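Local coordinates for protein SusD homolog (Bacteroides thetaiotaomicron, PDB 3SGH) that probably binds glycans at the cell surface as a SusD-like outer-membrane lipoprotein, handing them on to a partner transporter, at residues A[342-347]-A[407-412]; A[346-351]-A[362-367]. All coordinates share one frame; numbering follows the deposited sequence.

Contact 1. Residues A[342-347]-A[407-412]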
loop_
_atom_site.group_PDB
_atom_site.type_symbol
_atom_site.label_atom_id
_atom_site.label_comp_id
_atom_site.label_asym_id
_atom_site.label_seq_id
_atom_site.Cartn_x
_atom_site.Cartn_y
_atom_site.Cartn_z
ATOM N N THR A 342 9.583 19.368 -10.414
ATOM C CA THR A 342 8.262 19.707 -10.891
ATOM C C THR A 342 7.255 18.670 -10.384
ATOM O O THR A 342 6.207 19.020 -9.812
ATOM C CB THR A 342 8.222 19.758 -12.464
ATOM O OG1 THR A 342 9.106 20.805 -12.927
ATOM C CG2 THR A 342 6.746 19.998 -12.942
ATOM N N PHE A 343 7.613 17.404 -10.485
ATOM C CA PHE A 343 6.718 16.350 -10.025
ATOM C C PHE A 343 6.595 16.280 -8.500
ATOM O O PHE A 343 5.490 16.044 -7.981
ATOM C CB PHE A 343 7.081 14.991 -10.627
ATOM C CG PHE A 343 6.766 14.876 -12.097
ATOM C CD1 PHE A 343 5.475 15.067 -12.571
ATOM C CD2 PHE A 343 7.766 14.536 -13.012
ATOM C CE1 PHE A 343 5.187 14.950 -13.936
ATOM C CE2 PHE A 343 7.472 14.395 -14.368
ATOM C CZ PHE A 343 6.177 14.618 -14.822
ATOM N N TYR A 344 7.703 16.530 -7.794
ATOM C CA TYR A 344 7.667 16.617 -6.327
ATOM C C TYR A 344 6.682 17.677 -5.841
ATOM O O TYR A 344 5.784 17.387 -5.012
ATOM C CB TYR A 344 9.069 16.884 -5.810
ATOM C CG TYR A 344 9.183 17.109 -4.332
ATOM C CD1 TYR A 344 9.166 16.038 -3.444
ATOM C CD2 TYR A 344 9.379 18.398 -3.816
ATOM C CE1 TYR A 344 9.325 16.230 -2.102
ATOM C CE2 TYR A 344 9.530 18.597 -2.446
ATOM C CZ TYR A 344 9.502 17.515 -1.599
ATOM O OH TYR A 344 9.655 17.695 -0.236
ATOM N N GLU A 345 6.841 18.911 -6.332
ATOM C CA GLU A 345 5.967 19.982 -5.924
ATOM C C GLU A 345 4.528 19.720 -6.336
ATOM O O GLU A 345 3.602 20.025 -5.567
ATOM C CB GLU A 345 6.458 21.328 -6.438
ATOM C CG GLU A 345 7.831 21.691 -5.817
ATOM C CD GLU A 345 8.191 23.152 -5.883
ATOM O OE1 GLU A 345 7.859 23.802 -6.919
ATOM O OE2 GLU A 345 8.839 23.622 -4.908
ATOM N N LYS A 346 4.348 19.125 -7.519
ATOM C CA LYS A 346 3.004 18.779 -8.006
ATOM C C LYS A 346 2.353 17.793 -7.044
ATOM O O LYS A 346 1.179 17.954 -6.660
ATOM C CB LYS A 346 3.080 18.191 -9.439
ATOM C CG LYS A 346 1.748 17.888 -10.037
ATOM C CD LYS A 346 1.886 17.109 -11.365
ATOM C CE LYS A 346 0.559 16.482 -11.736
ATOM N NZ LYS A 346 -0.417 17.473 -12.232
ATOM N N GLY A 347 3.107 16.776 -6.650
ATOM C CA GLY A 347 2.636 15.747 -5.727
ATOM C C GLY A 347 2.196 16.319 -4.387
ATOM O O GLY A 347 1.127 15.953 -3.855
ATOM N N LEU A 407 16.159 11.379 -3.213
ATOM C CA LEU A 407 15.262 10.217 -3.182
ATOM C C LEU A 407 14.473 10.163 -1.883
ATOM O O LEU A 407 13.245 9.933 -1.904
ATOM C CB LEU A 407 16.061 8.952 -3.399
ATOM C CG LEU A 407 15.249 7.661 -3.536
ATOM C CD1 LEU A 407 14.262 7.745 -4.674
ATOM C CD2 LEU A 407 16.182 6.405 -3.676
ATOM N N GLU A 408 15.153 10.382 -0.753
ATOM C CA GLU A 408 14.472 10.328 0.541
ATOM C C GLU A 408 13.404 11.422 0.628
ATOM O O GLU A 408 12.310 11.184 1.148
ATOM C CB GLU A 408 15.453 10.464 1.694
ATOM C CG GLU A 408 14.751 10.348 3.053
ATOM C CD GLU A 408 15.640 10.352 4.269
ATOM O OE1 GLU A 408 16.872 10.589 4.158
ATOM O OE2 GLU A 408 15.064 10.074 5.373
ATOM N N ARG A 409 13.709 12.584 0.075
ATOM C CA ARG A 409 12.759 13.674 0.031
ATOM C C ARG A 409 11.501 13.295 -0.754
ATOM O O ARG A 409 10.370 13.432 -0.248
ATOM C CB ARG A 409 13.415 14.908 -0.588
ATOM C CG ARG A 409 12.511 16.112 -0.635
ATOM C CD ARG A 409 13.289 17.396 -0.897
ATOM N NE ARG A 409 14.034 17.797 0.293
ATOM C CZ ARG A 409 15.356 17.824 0.454
ATOM N NH1 ARG A 409 16.205 17.528 -0.531
ATOM N NH2 ARG A 409 15.841 18.208 1.626
ATOM N N VAL A 410 11.700 12.804 -1.984
ATOM C CA VAL A 410 10.574 12.327 -2.790
ATOM C C VAL A 410 9.731 11.255 -2.053
ATOM O O VAL A 410 8.511 11.348 -1.942
ATOM C CB VAL A 410 11.059 11.862 -4.165
ATOM C CG1 VAL A 410 10.013 11.051 -4.933
ATOM C CG2 VAL A 410 11.561 13.085 -4.991
ATOM N N LEU A 411 10.385 10.186 -1.599
ATOM C CA LEU A 411 9.672 9.085 -0.981
ATOM C C LEU A 411 9.057 9.392 0.378
ATOM O O LEU A 411 8.009 8.827 0.726
ATOM C CB LEU A 411 10.576 7.851 -0.898
ATOM C CG LEU A 411 10.991 7.378 -2.269
ATOM C CD1 LEU A 411 11.815 6.094 -2.122
ATOM C CD2 LEU A 411 9.776 7.162 -3.156
ATOM N N THR A 412 9.649 10.299 1.139
ATOM C CA THR A 412 9.017 10.756 2.392
ATOM C C THR A 412 7.704 11.520 2.140
ATOM O O THR A 412 6.675 11.239 2.794
ATOM C CB THR A 412 10.002 11.580 3.252
ATOM O OG1 THR A 412 11.147 10.766 3.526
ATOM C CG2 THR A 412 9.355 12.006 4.602
#
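Tyr-344, Arg-409 and Val-410 make a buried helix-to-helix contact in the alpha-helical SusD fold, where a single aromatic side chain from helix 340-354 reaches the backbone and side chains of helix 403-417. The helices come nearest at Tyr-344 and Val-410, whose CA atoms are 6.3 Å apart. CG of Tyr-344 stands anti to the backbone N (chi1 175°), which carries the ring toward the second helix. Its inner part meets Val-410: CD1 is 4.0 Å from the Val-410 CA and 4.1 Å from CG2, the methyl that lies beside the valine's own backbone N. Farther out the ring passes the aliphatic stem of Arg-409, with CE1 3.5 Å from the Arg-409 CG and the phenol OH 3.3 Å from the same CG. The two side chains cross at about a right angle, and the ring and guanidinium planes are 86° apart; the phenol oxygen sits near the guanidinium plane, at its edge, but the touching is done by the arginine's CG and CD. The chain, bent at chi3 (-74°), brings NE to the carbonyl of Thr-394, while the Tyr-344 hydroxyl bonds to the carbonyl of Ile-395. Trp-397 from the same loop meets the tyrosine ring and touches Arg-409 and Val-410. No hydrogen bond joins the two helix segments. Their union is therefore one of van der Waals packing, and the bonds from the Tyr-344 hydroxyl and the Arg-409 NE to neighbouring carbonyls tie the 394-395 loop to both helices.

Contact 2. Residues A[346-351]-A[362-367]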
loop_
_atom_site.group_PDB
_atom_site.type_symbol
_atom_site.label_atom_id
_atom_site.label_comp_id
_atom_site.label_asym_id
_atom_site.label_seq_id
_atom_site.Cartn_x
_atom_site.Cartn_y
_atom_site.Cartn_z
ATOM N N LYS A 346 4.348 19.125 -7.519
ATOM C CA LYS A 346 3.004 18.779 -8.006
ATOM C C LYS A 346 2.353 17.793 -7.044
ATOM O O LYS A 346 1.179 17.954 -6.660
ATOM C CB LYS A 346 3.080 18.191 -9.439
ATOM C CG LYS A 346 1.748 17.888 -10.037
ATOM C CD LYS A 346 1.886 17.109 -11.365
ATOM C CE LYS A 346 0.559 16.482 -11.736
ATOM N NZ LYS A 346 -0.417 17.473 -12.232
ATOM N N GLY A 347 3.107 16.776 -6.650
ATOM C CA GLY A 347 2.636 15.747 -5.727
ATOM C C GLY A 347 2.196 16.319 -4.387
ATOM O O GLY A 347 1.127 15.953 -3.855
ATOM N N VAL A 348 3.024 17.197 -3.828
ATOM C CA VAL A 348 2.719 17.805 -2.523
ATOM C C VAL A 348 1.453 18.646 -2.661
ATOM O O VAL A 348 0.544 18.548 -1.838
ATOM C CB VAL A 348 3.870 18.669 -2.008
ATOM C CG1 VAL A 348 3.492 19.305 -0.671
ATOM C CG2 VAL A 348 5.131 17.797 -1.842
ATOM N N ARG A 349 1.352 19.432 -3.745
ATOM C CA ARG A 349 0.156 20.278 -3.926
ATOM C C ARG A 349 -1.119 19.438 -4.166
ATOM O O ARG A 349 -2.186 19.759 -3.645
ATOM C CB ARG A 349 0.349 21.272 -5.061
ATOM C CG ARG A 349 1.362 22.370 -4.746
ATOM C CD ARG A 349 1.485 23.338 -5.922
ATOM N NE ARG A 349 2.652 24.177 -5.704
ATOM C CZ ARG A 349 2.656 25.236 -4.918
ATOM N NH1 ARG A 349 1.539 25.621 -4.315
ATOM N NH2 ARG A 349 3.777 25.930 -4.753
ATOM N N LEU A 350 -0.998 18.331 -4.897
ATOM C CA LEU A 350 -2.131 17.420 -5.099
ATOM C C LEU A 350 -2.606 16.801 -3.794
ATOM O O LEU A 350 -3.785 16.572 -3.590
ATOM C CB LEU A 350 -1.769 16.277 -6.069
ATOM C CG LEU A 350 -1.792 16.681 -7.538
ATOM C CD1 LEU A 350 -1.302 15.471 -8.280
ATOM C CD2 LEU A 350 -3.207 17.091 -7.956
ATOM N N SER A 351 -1.660 16.480 -2.925
ATOM C CA SER A 351 -1.966 15.842 -1.645
ATOM C C SER A 351 -2.734 16.798 -0.761
ATOM O O SER A 351 -3.734 16.424 -0.134
ATOM C CB SER A 351 -0.641 15.483 -0.969
ATOM O OG SER A 351 -0.868 14.959 0.316
ATOM N N ASP A 362 3.732 27.762 1.431
ATOM C CA ASP A 362 4.609 28.045 2.537
ATOM C C ASP A 362 5.217 26.749 3.080
ATOM O O ASP A 362 6.378 26.725 3.467
ATOM C CB ASP A 362 3.879 28.851 3.629
ATOM C CG ASP A 362 3.612 30.323 3.225
ATOM O OD1 ASP A 362 3.994 30.799 2.110
ATOM O OD2 ASP A 362 2.983 31.008 4.063
ATOM N N TYR A 363 4.456 25.650 3.039
ATOM C CA TYR A 363 5.017 24.337 3.364
ATOM C C TYR A 363 6.210 23.989 2.477
ATOM O O TYR A 363 7.243 23.507 2.953
ATOM C CB TYR A 363 3.923 23.256 3.193
ATOM C CG TYR A 363 4.276 21.880 3.685
ATOM C CD1 TYR A 363 4.225 21.570 5.042
ATOM C CD2 TYR A 363 4.646 20.867 2.809
ATOM C CE1 TYR A 363 4.558 20.300 5.488
ATOM C CE2 TYR A 363 4.941 19.608 3.247
ATOM C CZ TYR A 363 4.911 19.319 4.570
ATOM O OH TYR A 363 5.221 18.023 4.953
ATOM N N LEU A 364 6.073 24.209 1.173
ATOM C CA LEU A 364 7.096 23.833 0.227
ATOM C C LEU A 364 8.322 24.739 0.316
ATOM O O LEU A 364 9.358 24.438 -0.315
ATOM C CB LEU A 364 6.538 23.863 -1.207
ATOM C CG LEU A 364 5.691 22.636 -1.596
ATOM C CD1 LEU A 364 4.959 22.842 -2.937
ATOM C CD2 LEU A 364 6.582 21.423 -1.691
ATOM N N ALA A 365 8.173 25.862 1.004
ATOM C CA ALA A 365 9.264 26.813 1.240
ATOM C C ALA A 365 10.005 26.511 2.548
ATOM O O ALA A 365 10.964 27.237 2.902
ATOM C CB ALA A 365 8.723 28.250 1.286
ATOM N N ASP A 366 9.590 25.472 3.265
ATOM C CA ASP A 366 10.185 25.151 4.563
ATOM C C ASP A 366 11.509 24.412 4.402
ATOM O O ASP A 366 11.540 23.231 4.071
ATOM C CB ASP A 366 9.212 24.335 5.419
ATOM C CG ASP A 366 9.721 24.099 6.826
ATOM O OD1 ASP A 366 10.948 24.042 7.050
ATOM O OD2 ASP A 366 8.873 23.910 7.737
ATOM N N ALA A 367 12.613 25.121 4.639
ATOM C CA ALA A 367 13.944 24.537 4.525
ATOM C C ALA A 367 14.546 24.074 5.872
ATOM O O ALA A 367 15.647 23.551 5.891
ATOM C CB ALA A 367 14.901 25.568 3.870
#
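Leu-364 turns its CG anti to its carbonyl carbon (chi1 -79°) and Val-348 holds CG1 anti to its backbone N (chi1 179°), and between them these torsions bring the branched ends of the two residues into contact. The CD2 methyl of Leu-364 settles on the valine branch point, 3.9 Å from the Val-348 CB and about equally far from both of its methyls. The other methyl, CD1, serves Arg-349. That chain is extended from CG to NE and passes the leucine so that CD1 lies over one face of the guanidinium, offset toward its rim, 3.8 Å from the Arg-349 NH2. Tyr-363 adds a smaller contact, its CD2 standing 4.0 Å from CG1 of Val-348, with the two side chains crossing at about a right angle. The pairing joins helix 340-354 to the short helix 360-364, the next along the chain. Polar groups are answered elsewhere: the Tyr-363 hydroxyl hydrogen-bonds to Gln-413 of helix 403-417, and NH1 of Arg-349 to Asp-361 in a salt bridge. Val-348 also touches Phe-324 and Gln-413. Within the two segments the contact is apolar; the Arg-349 to Asp-361 salt bridge adds a polar link between the same helices. At the exposed margin the leucine methyl lies against a flat cationic group whose charge is probably steadied by the Asp-361 carboxylate.

In the fold
Helix 340-354 is the common element: contact 1 uses residues 342-347 and contact 2 uses 346-351, so the two segments overlap at Lys-346 and Gly-347, though the touching is done by other residues. Their centres are about 9 Å apart, on the same side of the chain's centre, and the two touch directly, with CE2 of Tyr-344 4.2 Å from CD2 of Leu-364 and the carbonyl O of Glu-345 4.1 Å from CD1 of Leu-364. One helix thus packs against both helices that follow it in the chain, 360-364 and 403-417, themselves linked through Tyr-363 and Gln-413. Neither contact can be tied to a known glycan site here; both are structural packing.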